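Local coordinates for putative uncharacterized protein TCIL3000_10_9440 (Trypanosoma congolense, PDB 5KMX), which is of unknown function but is an insect-stage membrane surface antigen, possibly a sensor, whose bilobed ectodomain forms this chain, at residues C115-K118 and H119-R123; I210-Q213 and Q214-G218. All coordinates share one frame; numbering follows the deposited sequence.

Interaction 1. Residues C115-K118 and H119-R123; sequences CHRK and HDEFR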
# COMPACT_ATOMS: atom_id res chain seq x y z
N CYS A 115 32.90 -5.43 -3.14
CA CYS A 115 31.76 -5.11 -2.29
C CYS A 115 31.61 -6.15 -1.19
O CYS A 115 30.52 -6.38 -0.68
CB CYS A 115 30.48 -5.03 -3.11
SG CYS A 115 30.70 -4.28 -4.74
N HIS A 116 32.73 -6.78 -0.83
CA HIS A 116 32.73 -7.87 0.14
C HIS A 116 32.26 -7.42 1.52
O HIS A 116 31.52 -8.14 2.20
CB HIS A 116 34.13 -8.47 0.25
CG HIS A 116 34.25 -9.54 1.30
ND1 HIS A 116 34.51 -9.25 2.62
CD2 HIS A 116 34.16 -10.89 1.21
CE1 HIS A 116 34.56 -10.38 3.31
NE2 HIS A 116 34.36 -11.38 2.48
N ARG A 117 32.67 -6.22 1.93
CA ARG A 117 32.36 -5.72 3.27
C ARG A 117 30.89 -5.31 3.40
O ARG A 117 30.28 -5.52 4.45
CB ARG A 117 33.26 -4.53 3.60
CG ARG A 117 32.96 -3.84 4.93
CD ARG A 117 33.26 -4.73 6.12
NE ARG A 117 32.87 -4.11 7.38
CZ ARG A 117 31.68 -4.26 7.97
NH1 ARG A 117 30.75 -5.04 7.43
NH2 ARG A 117 31.43 -3.64 9.12
N LYS A 118 30.34 -4.72 2.35
CA LYS A 118 28.94 -4.29 2.36
C LYS A 118 27.99 -5.44 2.05
O LYS A 118 26.78 -5.33 2.25
CB LYS A 118 28.72 -3.16 1.35
CG LYS A 118 29.29 -1.81 1.79
CD LYS A 118 28.79 -0.69 0.90
CE LYS A 118 29.26 0.67 1.39
NZ LYS A 118 30.75 0.80 1.33
N HIS A 119 28.55 -6.55 1.56
CA HIS A 119 27.75 -7.70 1.16
C HIS A 119 27.35 -8.57 2.35
O HIS A 119 26.18 -8.93 2.51
CB HIS A 119 28.52 -8.53 0.13
CG HIS A 119 27.87 -9.84 -0.21
ND1 HIS A 119 28.59 -10.94 -0.61
CD2 HIS A 119 26.57 -10.22 -0.21
CE1 HIS A 119 27.76 -11.95 -0.84
NE2 HIS A 119 26.53 -11.53 -0.60
N ASP A 120 28.32 -8.92 3.19
CA ASP A 120 28.06 -9.84 4.29
C ASP A 120 27.28 -9.18 5.43
O ASP A 120 26.67 -9.88 6.24
CB ASP A 120 29.37 -10.42 4.84
CG ASP A 120 30.50 -9.41 4.90
OD1 ASP A 120 30.21 -8.20 4.89
OD2 ASP A 120 31.67 -9.83 4.95
N GLU A 121 27.29 -7.85 5.49
CA GLU A 121 26.47 -7.16 6.48
C GLU A 121 25.01 -7.20 6.01
O GLU A 121 24.11 -7.47 6.81
CB GLU A 121 26.94 -5.72 6.69
CG GLU A 121 26.81 -4.81 5.48
CD GLU A 121 27.40 -3.43 5.73
OE1 GLU A 121 28.62 -3.33 5.95
OE2 GLU A 121 26.63 -2.44 5.72
N PHE A 122 24.80 -6.96 4.72
CA PHE A 122 23.49 -7.14 4.11
C PHE A 122 23.00 -8.56 4.40
O PHE A 122 21.83 -8.78 4.69
CB PHE A 122 23.55 -6.90 2.59
CG PHE A 122 22.26 -7.15 1.87
CD1 PHE A 122 21.86 -8.44 1.54
CD2 PHE A 122 21.44 -6.09 1.50
CE1 PHE A 122 20.67 -8.67 0.88
CE2 PHE A 122 20.25 -6.32 0.83
CZ PHE A 122 19.87 -7.61 0.52
N ARG A 123 23.93 -9.51 4.31
CA ARG A 123 23.65 -10.90 4.62
C ARG A 123 23.25 -11.05 6.08
O ARG A 123 22.28 -11.72 6.41
CB ARG A 123 24.87 -11.77 4.32
CG ARG A 123 24.56 -13.24 4.11
CD ARG A 123 25.83 -14.08 4.18
NE ARG A 123 25.68 -15.36 3.48
CZ ARG A 123 26.51 -15.82 2.55
NH1 ARG A 123 26.27 -16.99 1.98
NH2 ARG A 123 27.58 -15.12 2.17
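Arg117 reaches forward over the start of the helix and lays its guanidinium group across the carboxylate of Glu121, one turn on. NH1 of Arg117 lies 3.1 Å from OE1 of Glu121, a salt bridge of charges alone: the two flat groups are turned 58° to each other, and OE1 sits well out of the guanidinium plane, where no N-H points at it. The arginine chain bends by rotation about CB-CG (chi2 67°), CG lying opposite the backbone N and beside the carbonyl carbon. Glu121 sends its side chain back along the helix, its CG 3.3 Å from O of Lys118. The second carboxylate, that of Asp120, folds back on the first turn. Its OD2 comes within 3.4 Å of CE1 of His116, with ring and carboxylate planes 77° apart. Asp120 OD1 is also 4.1 Å from NH1 of Arg117, near the edge of the guanidinium, so this acid lies between a histidine and an arginine without a salt bridge to the latter. The arginine may favour the charged aspartate, but the crowding carbonyl oxygens of His116 and Arg117 would oppose it. In the first turn O of His116 receives weak hydrogen bonds from N of His119 and N of Asp120, both 3.4 Å long; one turn on, Arg123 N bonds normally to His119 O. The charged groups lie on the outer side of helix 116-128, whereas His119 and Phe122 turn inward, their rings meeting Tyr99 of strand 85-100. NE2 of His119 is hydrogen-bonded to Tyr133 OH on strand 132-135, and Phe122 touches Cys149 of strand 145-165. A disulfide from Cys115 ties the start of the helix to Cys101, just after strand 85-100.

Interaction 2. Residues I210-Q213 and Q214-G218; sequences IAFQ and QLTEG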
# COMPACT_ATOMS: atom_id res chain seq x y z
N ILE A 210 -3.41 7.78 -5.76
CA ILE A 210 -3.35 6.62 -6.64
C ILE A 210 -2.73 7.02 -7.98
O ILE A 210 -1.93 6.27 -8.54
CB ILE A 210 -4.74 6.01 -6.87
CG1 ILE A 210 -5.33 5.52 -5.54
CG2 ILE A 210 -4.67 4.86 -7.88
CD1 ILE A 210 -6.72 4.93 -5.65
N ALA A 211 -3.12 8.18 -8.49
CA ALA A 211 -2.58 8.69 -9.75
C ALA A 211 -1.09 8.92 -9.60
O ALA A 211 -0.31 8.63 -10.51
CB ALA A 211 -3.29 9.97 -10.16
N PHE A 212 -0.69 9.46 -8.45
CA PHE A 212 0.72 9.63 -8.13
C PHE A 212 1.39 8.27 -8.18
O PHE A 212 2.32 8.06 -8.96
CB PHE A 212 0.88 10.28 -6.75
CG PHE A 212 2.29 10.73 -6.43
CD1 PHE A 212 3.29 10.73 -7.40
CD2 PHE A 212 2.61 11.16 -5.16
CE1 PHE A 212 4.57 11.15 -7.09
CE2 PHE A 212 3.89 11.58 -4.85
CZ PHE A 212 4.87 11.58 -5.81
N GLN A 213 0.88 7.34 -7.38
CA GLN A 213 1.41 5.97 -7.32
C GLN A 213 1.55 5.31 -8.69
O GLN A 213 2.57 4.69 -8.98
CB GLN A 213 0.51 5.12 -6.43
CG GLN A 213 0.70 5.36 -4.94
CD GLN A 213 1.90 4.62 -4.36
OE1 GLN A 213 2.39 3.66 -4.94
NE2 GLN A 213 2.37 5.08 -3.21
N GLN A 214 0.52 5.44 -9.51
CA GLN A 214 0.50 4.79 -10.82
C GLN A 214 1.54 5.37 -11.77
O GLN A 214 2.45 4.67 -12.21
CB GLN A 214 -0.89 4.91 -11.46
CG GLN A 214 -1.01 4.22 -12.81
CD GLN A 214 -2.39 4.37 -13.42
OE1 GLN A 214 -3.17 3.41 -13.47
NE2 GLN A 214 -2.71 5.57 -13.89
N LEU A 215 1.38 6.65 -12.08
CA LEU A 215 2.23 7.33 -13.05
C LEU A 215 3.70 7.31 -12.65
O LEU A 215 4.59 7.43 -13.50
CB LEU A 215 1.77 8.78 -13.22
CG LEU A 215 0.31 8.96 -13.64
CD1 LEU A 215 -0.11 10.41 -13.46
CD2 LEU A 215 0.11 8.51 -15.08
N THR A 216 3.95 7.15 -11.36
CA THR A 216 5.29 7.31 -10.81
C THR A 216 5.90 5.99 -10.33
O THR A 216 7.08 5.74 -10.58
CB THR A 216 5.26 8.28 -9.62
OG1 THR A 216 4.96 9.60 -10.09
CG2 THR A 216 6.57 8.30 -8.92
N GLU A 217 5.11 5.20 -9.61
CA GLU A 217 5.55 3.95 -8.98
C GLU A 217 6.54 4.20 -7.83
O GLU A 217 6.37 3.62 -6.76
CB GLU A 217 6.16 3.01 -10.03
CG GLU A 217 7.17 1.99 -9.50
CD GLU A 217 7.81 1.17 -10.61
OE1 GLU A 217 8.82 0.49 -10.35
OE2 GLU A 217 7.30 1.22 -11.76
N GLY A 218 7.54 5.06 -8.04
CA GLY A 218 8.57 5.31 -7.04
C GLY A 218 8.60 6.71 -6.44
O GLY A 218 9.67 7.24 -6.15
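Residues 210-213 and 214-218 form the last turns of helix 208-216, joined by successive i to i+4 backbone bonds. Gln214 N donates to Ile210 O at 2.8 Å, and Leu215 N to Ala211 O at 3.0 Å. The next bond, from Thr216 N to Phe212 O, is weak and bent to 130°, a sign that the helix is ending. Glu217 N still reaches Gln213 O at 2.7 Å, but comes from above the carbonyl plane; Glu217 itself has left helical geometry with a positive phi of 69°. Among the side chains, Phe212 and Thr216 make the direct contact. OG1 of Thr216 lies at the edge of the Phe212 ring, near its plane and 3.4 Å from CD1, while CG2 approaches CE1 at 3.9 Å. The threonine hydroxyl stands beside its backbone N (chi1 -68°), which brings it to the ring edge; it is near Phe212 O too, but at too poor an angle for a hydrogen bond. Leu215 bends over the preceding turn, its CG 3.2 Å from O of Ala211, and together with Ala211 faces Phe14 of helix 11-20. The two glutamines lead elsewhere. Gln214 extends fully from a CG anti to N, and its OE1 accepts a hydrogen bond from Tyr176 OH. Buried Gln213 instead bends at its second torsion, and its OE1 is satisfied by Tyr181 N, linking the helix to the 176-181 loop region. The whole is a helix C-terminus with one weakened bond at Thr216, closed by a classic gamma turn at Glu217 in which Gly218 N bonds to Thr216 O at 2.7 Å, and packed on one side against the N-terminal helix of the chain.

Overall arrangement
Interactions 1 and 2 lie in separate parts of the molecule, interaction 1 far out and interaction 2 nearer the centre: their own centres are 32 Å apart, their nearest atoms about 17 Å, and they do not touch. Interaction 1 lies about 29 Å from the centre of the chain and is a surface contact; interaction 2 lies about 11 Å from it and is partly buried. This spacing is consistent with the bilobed ectodomain architecture. The long strand 145-165 connects the two regions, since it touches the helix of interaction 1 and pairs in parallel with strand 197-204, which precedes helix 208-216. Both contacts are helix ends, one a beginning and one a finish.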